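Local coordinates for protein probable chitinase A (Chromobacterium violaceum, PDB 4TX8) that probably hydrolyses internal glycosidic bonds of chitin as a family 18 endochitinase, and carries a small module likely to bind the polysaccharide, at residues 225-230 with 266-271; 258-263 with 273-278; 281-286 with 335-340. All blocks are in the same frame, centred on the assembly; numbering follows the deposited sequence.

Interaction 1: 225-230 with 266-271; sequences IVVGAP and VAYGGN
Ile225 meets residues 266-271 through its backbone: its carbonyl lies beside the end of the Asn271 side chain, while its own side chain leads off the other way, onto Tyr275 and Ile278, in keeping with a branched apolar residue at the buried end of the loop. Val226 lays its backbone against the partner. Its CA lies 3.2 Å from the carbonyl O of Gly270, a CA-H...O contact, and CG1 lies against the Gly270 carbonyl carbon. Val227 carries the largest share of the contact. Its N donates to the same Gly270 O over 2.9 Å, with an N-H...O angle of 154° and the donor tilted out of the carbonyl plane. Beyond this bond the valine forks over Tyr268: CG2 stands 3.9 Å from the ring centroid and only 12° off the ring normal, a CH-pi contact over the face, while CG1, anti to the backbone N (chi1 173°), reaches CE2 at 3.7 Å. A beta-branched residue suits the place because it offers both methyls to one ring. A water donates to Val227 O and accepts from Gly270 N, so N and O of Val227 are tied to O and N of Gly270, one directly and one through solvent. Gly228, at positive phi, fits the third position of the type II turn Val226-Ala229, closed by Ala229 N to Val226 O. This surface contact joins the loop between strand 214-218 and helix 230-246 to the loop between strand 251-254 and helix 276-281, with Tyr268 leaning on Pro277 of that helix.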
ATOM      1  N   ILE A 225       9.955 -10.811 -12.179  1.00 29.64           N
ATOM      2  CA  ILE A 225      10.613 -11.280 -10.974  1.00 28.71           C
ATOM      3  C   ILE A 225      10.289 -12.757 -10.781  1.00 30.14           C
ATOM      4  O   ILE A 225       9.241 -13.120 -10.241  1.00 27.84           O
ATOM      5  CB  ILE A 225      10.207 -10.447  -9.746  1.00 26.78           C
ATOM      6  CG1 ILE A 225      10.683  -9.003  -9.934  1.00 27.65           C
ATOM      7  CG2 ILE A 225      10.803 -11.037  -8.472  1.00 25.75           C
ATOM      8  CD1 ILE A 225      10.468  -8.115  -8.732  1.00 33.31           C
ATOM      9  N   VAL A 226      11.193 -13.597 -11.277  1.00 28.43           N
ATOM     10  CA  VAL A 226      11.090 -15.038 -11.134  1.00 30.33           C
ATOM     11  C   VAL A 226      12.393 -15.575 -10.557  1.00 31.35           C
ATOM     12  O   VAL A 226      13.422 -14.898 -10.601  1.00 28.38           O
ATOM     13  CB  VAL A 226      10.792 -15.739 -12.477  1.00 31.51           C
ATOM     14  CG1 VAL A 226       9.455 -15.279 -13.041  1.00 28.40           C
ATOM     15  CG2 VAL A 226      11.915 -15.489 -13.470  1.00 32.63           C
ATOM     16  N   VAL A 227      12.342 -16.786 -10.013  1.00 32.17           N
ATOM     17  CA  VAL A 227      13.522 -17.418  -9.435  1.00 35.08           C
ATOM     18  C   VAL A 227      14.641 -17.555 -10.464  1.00 37.69           C
ATOM     19  O   VAL A 227      14.445 -18.132 -11.535  1.00 36.95           O
ATOM     20  CB  VAL A 227      13.189 -18.810  -8.860  1.00 36.48           C
ATOM     21  CG1 VAL A 227      14.459 -19.529  -8.425  1.00 36.98           C
ATOM     22  CG2 VAL A 227      12.214 -18.685  -7.697  1.00 33.48           C
ATOM     23  N   GLY A 228      15.807 -17.005 -10.139  1.00 38.80           N
ATOM     24  CA  GLY A 228      16.972 -17.128 -10.996  1.00 37.92           C
ATOM     25  C   GLY A 228      17.172 -15.980 -11.968  1.00 38.25           C
ATOM     26  O   GLY A 228      18.185 -15.922 -12.664  1.00 42.03           O
ATOM     27  N   ALA A 229      16.211 -15.063 -12.023  1.00 34.92           N
ATOM     28  CA  ALA A 229      16.300 -13.933 -12.940  1.00 33.61           C
ATOM     29  C   ALA A 229      17.316 -12.910 -12.443  1.00 35.34           C
ATOM     30  O   ALA A 229      17.418 -12.668 -11.241  1.00 37.39           O
ATOM     31  CB  ALA A 229      14.935 -13.285 -13.121  1.00 30.72           C
ATOM     32  N   PRO A 230      18.079 -12.312 -13.373  1.00 37.30           N
ATOM     33  CA  PRO A 230      19.081 -11.289 -13.046  1.00 38.32           C
ATOM     34  C   PRO A 230      18.513 -10.111 -12.253  1.00 39.90           C
ATOM     35  O   PRO A 230      19.236  -9.520 -11.451  1.00 42.19           O
ATOM     36  CB  PRO A 230      19.565 -10.830 -14.423  1.00 36.72           C
ATOM     37  CG  PRO A 230      19.379 -12.020 -15.290  1.00 36.81           C
ATOM     38  CD  PRO A 230      18.114 -12.675 -14.801  1.00 35.43           C
ATOM     39  N   VAL A 266       5.580 -23.244  -0.054  1.00 24.56           N
ATOM     40  CA  VAL A 266       4.843 -24.330  -0.675  1.00 26.97           C
ATOM     41  C   VAL A 266       5.366 -24.652  -2.081  1.00 30.08           C
ATOM     42  O   VAL A 266       5.261 -25.789  -2.547  1.00 31.77           O
ATOM     43  CB  VAL A 266       3.332 -23.970  -0.705  1.00 37.84           C
ATOM     44  CG1 VAL A 266       2.778 -23.925  -2.121  1.00 34.36           C
ATOM     45  CG2 VAL A 266       2.548 -24.904   0.191  1.00 33.64           C
ATOM     46  N   ALA A 267       5.947 -23.654  -2.739  1.00 25.88           N
ATOM     47  CA  ALA A 267       6.522 -23.826  -4.073  1.00 29.63           C
ATOM     48  C   ALA A 267       7.632 -22.804  -4.320  1.00 29.08           C
ATOM     49  O   ALA A 267       7.500 -21.637  -3.954  1.00 27.43           O
ATOM     50  CB  ALA A 267       5.439 -23.704  -5.144  1.00 29.05           C
ATOM     51  N   TYR A 268       8.727 -23.245  -4.930  1.00 33.66           N
ATOM     52  CA  TYR A 268       9.831 -22.342  -5.252  1.00 33.80           C
ATOM     53  C   TYR A 268      10.219 -22.475  -6.721  1.00 36.23           C
ATOM     54  O   TYR A 268      10.916 -23.412  -7.109  1.00 41.35           O
ATOM     55  CB  TYR A 268      11.041 -22.612  -4.351  1.00 34.72           C
ATOM     56  CG  TYR A 268      12.051 -21.486  -4.343  1.00 34.12           C
ATOM     57  CD1 TYR A 268      11.748 -20.264  -3.755  1.00 34.37           C
ATOM     58  CD2 TYR A 268      13.305 -21.639  -4.926  1.00 35.29           C
ATOM     59  CE1 TYR A 268      12.663 -19.225  -3.745  1.00 36.59           C
ATOM     60  CE2 TYR A 268      14.230 -20.604  -4.920  1.00 36.17           C
ATOM     61  CZ  TYR A 268      13.902 -19.398  -4.328  1.00 39.30           C
ATOM     62  OH  TYR A 268      14.808 -18.362  -4.316  1.00 42.79           O
ATOM     63  N   GLY A 269       9.757 -21.527  -7.531  1.00 33.17           N
ATOM     64  CA  GLY A 269       9.970 -21.552  -8.967  1.00 27.10           C
ATOM     65  C   GLY A 269       9.032 -20.563  -9.630  1.00 27.95           C
ATOM     66  O   GLY A 269       7.948 -20.291  -9.114  1.00 29.19           O
ATOM     67  N   GLY A 270       9.438 -20.021 -10.773  1.00 28.93           N
ATOM     68  CA  GLY A 270       8.667 -18.967 -11.407  1.00 29.82           C
ATOM     69  C   GLY A 270       8.550 -17.797 -10.449  1.00 32.16           C
ATOM     70  O   GLY A 270       9.523 -17.433  -9.789  1.00 31.67           O
ATOM     71  N   ASN A 271       7.356 -17.222 -10.347  1.00 25.66           N
ATOM     72  CA  ASN A 271       7.124 -16.114  -9.425  1.00 24.58           C
ATOM     73  C   ASN A 271       7.072 -16.544  -7.963  1.00 25.99           C
ATOM     74  O   ASN A 271       7.251 -15.726  -7.061  1.00 27.73           O
ATOM     75  CB  ASN A 271       5.821 -15.400  -9.777  1.00 24.91           C
ATOM     76  CG  ASN A 271       5.822 -14.850 -11.180  1.00 26.81           C
ATOM     77  OD1 ASN A 271       6.760 -14.165 -11.591  1.00 32.88           O
ATOM     78  ND2 ASN A 271       4.775 -15.154 -11.932  1.00 23.47           N
TER
HETATM   79  O   HOH W   1      12.217 -19.707 -12.339  1.00 45.95           O

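Interaction 2: 258-263 with 273-278; sequences HPYVQG and GAYLPI
Tyr260 and Tyr275 come together at their CB atoms, 3.8 Å apart, and from there their rings diverge. Tyr260 holds its CG anti to its own carbonyl carbon (chi1 -68°), sending the ring toward Glu220, a calcium ligand. The Tyr275 ring instead leads away from residues 258-263, and Ile278 CD1 sits over the centre of one of its faces. The two aromatics therefore share a junction of methylenes rather than a stack. Val261 extends the apolar seam with both branches: CG2 faces CB of Tyr275, and CG1 lies 3.8 Å from CD2 of Leu276. Leu276 crosses the valine obliquely, and its CD2 also comes 3.5 Å from the Val261 carbonyl O. Its branched end suits this spot, since one methyl can fill the angle between a side chain and a peptide.

The backbones add two bonds. Gly273 N gives its hydrogen to Pro259 O at 3.0 Å, nearly straight at 162°, and Tyr275 N gives its own to Tyr260 O at 2.9 Å; both donors lie in the carbonyl plane. Gly273, at positive phi, begins the type I turn Gly273-Leu276 that leads into helix 276-281. Gly263 is a glycine for another reason: a CB there would run into Pro259 O. Within 258-263, His258 O accepts from Val261 N and Gly263 N, which approach from opposite faces of its plane.

All the touching residues are buried. The carbonyls of Pro259 and Tyr260, neighbours in sequence, receive the amides of Gly273 and Tyr275, two residues apart, so these four polar groups satisfy one another while the side chains supply hydrocarbon, and the tyrosine rings are left to pack on other neighbours near the calcium site.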
ATOM      1  N   HIS A 258       1.346 -12.164  -2.220  1.00 22.79           N
ATOM      2  CA  HIS A 258       1.838 -13.236  -1.354  1.00 23.92           C
ATOM      3  C   HIS A 258       2.411 -14.478  -2.071  1.00 22.28           C
ATOM      4  O   HIS A 258       3.260 -15.154  -1.490  1.00 23.30           O
ATOM      5  CB  HIS A 258       0.752 -13.652  -0.336  1.00 22.59           C
ATOM      6  CG  HIS A 258      -0.413 -14.399  -0.909  1.00 27.69           C
ATOM      7  ND1 HIS A 258      -0.314 -15.685  -1.395  1.00 28.56           N
ATOM      8  CD2 HIS A 258      -1.723 -14.065  -1.001  1.00 26.68           C
ATOM      9  CE1 HIS A 258      -1.504 -16.096  -1.798  1.00 27.50           C
ATOM     10  NE2 HIS A 258      -2.377 -15.131  -1.569  1.00 29.68           N
ATOM     11  N   PRO A 259       1.993 -14.772  -3.324  1.00 23.07           N
ATOM     12  CA  PRO A 259       2.724 -15.875  -3.969  1.00 22.68           C
ATOM     13  C   PRO A 259       4.229 -15.623  -4.118  1.00 26.10           C
ATOM     14  O   PRO A 259       5.005 -16.580  -4.106  1.00 26.16           O
ATOM     15  CB  PRO A 259       2.064 -15.971  -5.347  1.00 24.28           C
ATOM     16  CG  PRO A 259       0.684 -15.474  -5.132  1.00 24.29           C
ATOM     17  CD  PRO A 259       0.816 -14.369  -4.122  1.00 23.82           C
ATOM     18  N   TYR A 260       4.630 -14.361  -4.245  1.00 20.74           N
ATOM     19  CA  TYR A 260       6.043 -14.017  -4.397  1.00 25.69           C
ATOM     20  C   TYR A 260       6.824 -14.164  -3.095  1.00 29.98           C
ATOM     21  O   TYR A 260       8.056 -14.186  -3.105  1.00 27.93           O
ATOM     22  CB  TYR A 260       6.198 -12.584  -4.911  1.00 25.31           C
ATOM     23  CG  TYR A 260       5.734 -12.369  -6.333  1.00 28.13           C
ATOM     24  CD1 TYR A 260       4.387 -12.187  -6.625  1.00 27.58           C
ATOM     25  CD2 TYR A 260       6.643 -12.335  -7.382  1.00 30.49           C
ATOM     26  CE1 TYR A 260       3.959 -11.982  -7.929  1.00 29.98           C
ATOM     27  CE2 TYR A 260       6.226 -12.131  -8.683  1.00 32.84           C
ATOM     28  CZ  TYR A 260       4.884 -11.957  -8.951  1.00 33.46           C
ATOM     29  OH  TYR A 260       4.470 -11.755 -10.246  1.00 36.34           O
ATOM     30  N   VAL A 261       6.111 -14.248  -1.974  1.00 24.42           N
ATOM     31  CA  VAL A 261       6.759 -14.295  -0.668  1.00 23.62           C
ATOM     32  C   VAL A 261       6.419 -15.589   0.074  1.00 25.93           C
ATOM     33  O   VAL A 261       7.162 -16.567  -0.016  1.00 27.73           O
ATOM     34  CB  VAL A 261       6.369 -13.073   0.187  1.00 23.43           C
ATOM     35  CG1 VAL A 261       7.155 -13.050   1.493  1.00 21.29           C
ATOM     36  CG2 VAL A 261       6.629 -11.796  -0.594  1.00 22.81           C
ATOM     37  N   GLN A 262       5.296 -15.604   0.788  1.00 22.11           N
ATOM     38  CA  GLN A 262       4.923 -16.772   1.582  1.00 24.81           C
ATOM     39  C   GLN A 262       4.650 -17.993   0.706  1.00 25.79           C
ATOM     40  O   GLN A 262       4.709 -19.128   1.182  1.00 26.13           O
ATOM     41  CB  GLN A 262       3.704 -16.465   2.454  1.00 25.10           C
ATOM     42  CG  GLN A 262       3.968 -15.435   3.554  1.00 25.01           C
ATOM     43  CD  GLN A 262       3.593 -14.022   3.138  1.00 26.14           C
ATOM     44  OE1 GLN A 262       3.480 -13.725   1.949  1.00 23.59           O
ATOM     45  NE2 GLN A 262       3.386 -13.145   4.121  1.00 20.79           N
ATOM     46  N   GLY A 263       4.366 -17.762  -0.574  1.00 24.35           N
ATOM     47  CA  GLY A 263       4.196 -18.846  -1.526  1.00 23.02           C
ATOM     48  C   GLY A 263       5.409 -19.761  -1.588  1.00 27.13           C
ATOM     49  O   GLY A 263       5.287 -20.947  -1.891  1.00 29.00           O
ATOM     50  N   GLY A 273       7.801 -17.576  -4.432  1.00 23.96           N
ATOM     51  CA  GLY A 273       8.960 -17.413  -3.573  1.00 25.18           C
ATOM     52  C   GLY A 273      10.040 -16.517  -4.156  1.00 28.14           C
ATOM     53  O   GLY A 273      11.086 -16.324  -3.540  1.00 26.80           O
ATOM     54  N   ALA A 274       9.784 -15.954  -5.335  1.00 26.49           N
ATOM     55  CA  ALA A 274      10.821 -15.249  -6.091  1.00 25.84           C
ATOM     56  C   ALA A 274      11.296 -13.962  -5.418  1.00 25.53           C
ATOM     57  O   ALA A 274      12.380 -13.468  -5.720  1.00 29.11           O
ATOM     58  CB  ALA A 274      10.327 -14.946  -7.500  1.00 26.11           C
ATOM     59  N   TYR A 275      10.492 -13.423  -4.509  1.00 27.46           N
ATOM     60  CA  TYR A 275      10.832 -12.168  -3.843  1.00 28.64           C
ATOM     61  C   TYR A 275      11.699 -12.365  -2.603  1.00 29.92           C
ATOM     62  O   TYR A 275      12.266 -11.404  -2.080  1.00 33.13           O
ATOM     63  CB  TYR A 275       9.560 -11.418  -3.447  1.00 29.35           C
ATOM     64  CG  TYR A 275       9.588  -9.944  -3.763  1.00 28.89           C
ATOM     65  CD1 TYR A 275      10.118  -9.027  -2.863  1.00 28.41           C
ATOM     66  CD2 TYR A 275       9.080  -9.466  -4.963  1.00 30.53           C
ATOM     67  CE1 TYR A 275      10.139  -7.675  -3.154  1.00 30.32           C
ATOM     68  CE2 TYR A 275       9.097  -8.121  -5.261  1.00 28.07           C
ATOM     69  CZ  TYR A 275       9.627  -7.229  -4.355  1.00 31.13           C
ATOM     70  OH  TYR A 275       9.642  -5.886  -4.655  1.00 32.68           O
ATOM     71  N   LEU A 276      11.800 -13.603  -2.127  1.00 28.59           N
ATOM     72  CA  LEU A 276      12.460 -13.868  -0.848  1.00 30.86           C
ATOM     73  C   LEU A 276      13.944 -13.454  -0.799  1.00 34.44           C
ATOM     74  O   LEU A 276      14.383 -12.887   0.201  1.00 36.28           O
ATOM     75  CB  LEU A 276      12.309 -15.348  -0.474  1.00 27.43           C
ATOM     76  CG  LEU A 276      10.871 -15.827  -0.228  1.00 26.48           C
ATOM     77  CD1 LEU A 276      10.816 -17.339  -0.071  1.00 26.75           C
ATOM     78  CD2 LEU A 276      10.256 -15.145   0.987  1.00 24.63           C
ATOM     79  N   PRO A 277      14.727 -13.723  -1.862  1.00 33.97           N
ATOM     80  CA  PRO A 277      16.104 -13.219  -1.757  1.00 33.71           C
ATOM     81  C   PRO A 277      16.202 -11.693  -1.861  1.00 33.32           C
ATOM     82  O   PRO A 277      17.185 -11.119  -1.397  1.00 34.01           O
ATOM     83  CB  PRO A 277      16.824 -13.898  -2.930  1.00 34.53           C
ATOM     84  CG  PRO A 277      15.751 -14.326  -3.857  1.00 37.42           C
ATOM     85  CD  PRO A 277      14.558 -14.625  -3.017  1.00 33.63           C
ATOM     86  N   ILE A 278      15.198 -11.046  -2.447  1.00 30.91           N
ATOM     87  CA  ILE A 278      15.167  -9.586  -2.497  1.00 30.59           C
ATOM     88  C   ILE A 278      14.965  -9.017  -1.092  1.00 31.20           C
ATOM     89  O   ILE A 278      15.674  -8.101  -0.671  1.00 32.75           O
ATOM     90  CB  ILE A 278      14.056  -9.069  -3.433  1.00 29.52           C
ATOM     91  CG1 ILE A 278      14.310  -9.539  -4.868  1.00 31.16           C
ATOM     92  CG2 ILE A 278      13.966  -7.549  -3.376  1.00 24.70           C
ATOM     93  CD1 ILE A 278      13.191  -9.196  -5.835  1.00 28.38           C
TER

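Interaction 3: 281-286 with 335-340; sequences GLRDDL and GSFKGL
Arg283 crosses to residues 335-340 from the loop of the family 18 beta/alpha barrel that connects helix 276-281 to strand 288-292; its partners lie along strand 336-338, which pairs with strand 326-328, and just after it. CG lies between the backbone N and the carbonyl carbon (chi1 67°), and a bend at chi3 turns the guanidinium toward the backbone of Lys338 and Gly339. CB comes first, 3.9 Å from CD2 of Leu340. CG and CD carry the chain outward to NE, which forms a salt bridge with Asp280 on its own side. CZ then brings the guanidinium beside Lys338, whose CB lies over one of its faces, so the lysine contributes its methylene while its amine leads away. At the tip, NH2 donates to Lys338 O at 2.8 Å and 152°, with the oxygen near the guanidinium plane, and comes 3.8 Å from CE1 of Phe337, oblique to that ring. Weak bonds run from NH1 to that same oxygen and to Gly339 O, both at 3.2 Å, and NH1 also lies 3.5 Å from Leu340 CD2. An arginine suits the place: its planar end, with several N-H groups, can serve two successive carbonyls, while CB at its base and NH1 at its end touch a leucine methyl.

Deeper in, Leu286 meets Leu340 at about a right angle. Leu286 also packs on Met254 of strand 251-254, and Leu340 on Ile279 of helix 276-281, so the pair continues the barrel's apolar layer. Its nearest approach is methyl to methyl, Leu286 CD2 to Leu340 CD1, at 3.9 Å.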
ATOM      1  N   GLY A 281      18.178  -9.832   0.987  1.00 37.06           N
ATOM      2  CA  GLY A 281      19.279  -8.955   0.635  1.00 36.16           C
ATOM      3  C   GLY A 281      19.127  -7.531   1.140  1.00 36.24           C
ATOM      4  O   GLY A 281      20.117  -6.833   1.329  1.00 34.03           O
ATOM      5  N   LEU A 282      17.889  -7.096   1.362  1.00 33.74           N
ATOM      6  CA  LEU A 282      17.629  -5.720   1.780  1.00 27.12           C
ATOM      7  C   LEU A 282      17.075  -5.611   3.199  1.00 31.84           C
ATOM      8  O   LEU A 282      16.579  -4.553   3.589  1.00 35.18           O
ATOM      9  CB  LEU A 282      16.654  -5.050   0.805  1.00 25.72           C
ATOM     10  CG  LEU A 282      17.186  -4.783  -0.604  1.00 32.84           C
ATOM     11  CD1 LEU A 282      16.059  -4.377  -1.537  1.00 24.81           C
ATOM     12  CD2 LEU A 282      18.266  -3.710  -0.568  1.00 30.85           C
ATOM     13  N   ARG A 283      17.159  -6.691   3.973  1.00 29.23           N
ATOM     14  CA  ARG A 283      16.496  -6.735   5.275  1.00 30.86           C
ATOM     15  C   ARG A 283      17.004  -5.663   6.243  1.00 33.50           C
ATOM     16  O   ARG A 283      16.240  -5.161   7.066  1.00 35.58           O
ATOM     17  CB  ARG A 283      16.640  -8.126   5.913  1.00 32.43           C
ATOM     18  CG  ARG A 283      18.053  -8.522   6.314  1.00 33.24           C
ATOM     19  CD  ARG A 283      18.048  -9.820   7.121  1.00 34.96           C
ATOM     20  NE  ARG A 283      17.384 -10.913   6.412  1.00 37.17           N
ATOM     21  CZ  ARG A 283      16.262 -11.503   6.820  1.00 37.23           C
ATOM     22  NH1 ARG A 283      15.673 -11.115   7.943  1.00 37.54           N
ATOM     23  NH2 ARG A 283      15.731 -12.488   6.108  1.00 34.97           N
ATOM     24  N   ASP A 284      18.279  -5.299   6.135  1.00 32.54           N
ATOM     25  CA  ASP A 284      18.840  -4.264   7.001  1.00 34.04           C
ATOM     26  C   ASP A 284      18.303  -2.883   6.636  1.00 35.51           C
ATOM     27  O   ASP A 284      18.337  -1.959   7.448  1.00 37.04           O
ATOM     28  CB  ASP A 284      20.368  -4.260   6.926  1.00 36.91           C
ATOM     29  CG  ASP A 284      20.986  -5.515   7.515  1.00 46.33           C
ATOM     30  OD1 ASP A 284      20.396  -6.088   8.455  1.00 45.79           O
ATOM     31  OD2 ASP A 284      22.064  -5.930   7.036  1.00 46.95           O
ATOM     32  N   ASP A 285      17.804  -2.751   5.412  1.00 35.17           N
ATOM     33  CA  ASP A 285      17.350  -1.461   4.904  1.00 35.16           C
ATOM     34  C   ASP A 285      15.831  -1.345   4.849  1.00 32.38           C
ATOM     35  O   ASP A 285      15.293  -0.252   4.680  1.00 30.76           O
ATOM     36  CB  ASP A 285      17.935  -1.219   3.514  1.00 36.53           C
ATOM     37  CG  ASP A 285      19.447  -1.177   3.524  1.00 38.88           C
ATOM     38  OD1 ASP A 285      20.007  -0.422   4.342  1.00 36.56           O
ATOM     39  OD2 ASP A 285      20.074  -1.908   2.726  1.00 41.58           O
ATOM     40  N   LEU A 286      15.146  -2.475   4.987  1.00 31.64           N
ATOM     41  CA  LEU A 286      13.693  -2.518   4.844  1.00 28.84           C
ATOM     42  C   LEU A 286      12.971  -1.807   5.988  1.00 28.56           C
ATOM     43  O   LEU A 286      13.097  -2.202   7.147  1.00 28.79           O
ATOM     44  CB  LEU A 286      13.225  -3.973   4.751  1.00 27.00           C
ATOM     45  CG  LEU A 286      11.722  -4.236   4.650  1.00 26.45           C
ATOM     46  CD1 LEU A 286      11.142  -3.609   3.392  1.00 21.24           C
ATOM     47  CD2 LEU A 286      11.453  -5.732   4.683  1.00 25.91           C
ATOM     48  N   GLY A 335      16.682 -24.698   2.239  1.00 72.90           N
ATOM     49  CA  GLY A 335      16.623 -23.257   2.402  1.00 65.37           C
ATOM     50  C   GLY A 335      15.581 -22.781   3.394  1.00 58.56           C
ATOM     51  O   GLY A 335      14.571 -23.447   3.623  1.00 56.94           O
ATOM     52  N   SER A 336      15.835 -21.619   3.986  1.00 52.90           N
ATOM     53  CA  SER A 336      14.897 -21.009   4.919  1.00 48.99           C
ATOM     54  C   SER A 336      14.879 -19.492   4.795  1.00 45.21           C
ATOM     55  O   SER A 336      15.899 -18.866   4.505  1.00 45.98           O
ATOM     56  CB  SER A 336      15.234 -21.397   6.360  1.00 51.61           C
ATOM     57  OG  SER A 336      14.515 -22.548   6.761  1.00 57.43           O
ATOM     58  N   PHE A 337      13.709 -18.907   5.017  1.00 38.67           N
ATOM     59  CA  PHE A 337      13.591 -17.464   5.129  1.00 37.05           C
ATOM     60  C   PHE A 337      13.720 -17.051   6.588  1.00 38.77           C
ATOM     61  O   PHE A 337      12.944 -17.498   7.430  1.00 37.67           O
ATOM     62  CB  PHE A 337      12.260 -16.973   4.561  1.00 32.92           C
ATOM     63  CG  PHE A 337      12.018 -15.510   4.787  1.00 32.11           C
ATOM     64  CD1 PHE A 337      12.670 -14.560   4.015  1.00 31.99           C
ATOM     65  CD2 PHE A 337      11.150 -15.084   5.782  1.00 30.12           C
ATOM     66  CE1 PHE A 337      12.456 -13.207   4.227  1.00 31.83           C
ATOM     67  CE2 PHE A 337      10.930 -13.735   6.000  1.00 30.27           C
ATOM     68  CZ  PHE A 337      11.583 -12.794   5.223  1.00 33.76           C
ATOM     69  N   LYS A 338      14.702 -16.206   6.885  1.00 40.57           N
ATOM     70  CA  LYS A 338      14.902 -15.712   8.244  1.00 40.97           C
ATOM     71  C   LYS A 338      13.916 -14.592   8.553  1.00 35.35           C
ATOM     72  O   LYS A 338      13.756 -13.661   7.763  1.00 35.17           O
ATOM     73  CB  LYS A 338      16.338 -15.225   8.438  1.00 44.48           C
ATOM     74  CG  LYS A 338      17.377 -16.310   8.217  1.00 58.02           C
ATOM     75  CD  LYS A 338      17.181 -17.448   9.205  1.00 66.44           C
ATOM     76  CE  LYS A 338      17.600 -18.781   8.613  1.00 72.18           C
ATOM     77  NZ  LYS A 338      17.386 -19.890   9.584  1.00 76.06           N
ATOM     78  N   GLY A 339      13.262 -14.693   9.704  1.00 30.92           N
ATOM     79  CA  GLY A 339      12.223 -13.754  10.085  1.00 31.69           C
ATOM     80  C   GLY A 339      12.679 -12.313  10.197  1.00 34.79           C
ATOM     81  O   GLY A 339      13.857 -12.034  10.420  1.00 33.45           O
ATOM     82  N   LEU A 340      11.732 -11.395  10.034  1.00 31.47           N
ATOM     83  CA  LEU A 340      11.989  -9.967  10.172  1.00 29.12           C
ATOM     84  C   LEU A 340      11.523  -9.470  11.534  1.00 30.69           C
ATOM     85  O   LEU A 340      10.793 -10.167  12.236  1.00 31.87           O
ATOM     86  CB  LEU A 340      11.277  -9.183   9.067  1.00 28.08           C
ATOM     87  CG  LEU A 340      11.674  -9.486   7.623  1.00 29.33           C
ATOM     88  CD1 LEU A 340      10.607  -8.976   6.662  1.00 27.09           C
ATOM     89  CD2 LEU A 340      13.024  -8.862   7.311  1.00 27.33           C
TER

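Helix 276-281 relates all three contacts: interaction 2 packs the turn that leads into it, interaction 1 touches its flank from both of its loops, and interaction 3 follows its end. Interaction 2 is wholly buried, interaction 3 partly so, and interaction 1 lies at the surface. The chemistry changes accordingly, from paired peptides and hydrocarbon in 2, to a charged guanidinium on backbone carbonyls in 3, to a water-bridged loop pair in 1. Interactions 1 and 2 alternate along the chain and touch, with centres about 8 Å apart; Leu276 and Phe337 join 2 to 3. Interactions 1 and 3 do not touch, their nearest atoms being about 8 Å apart.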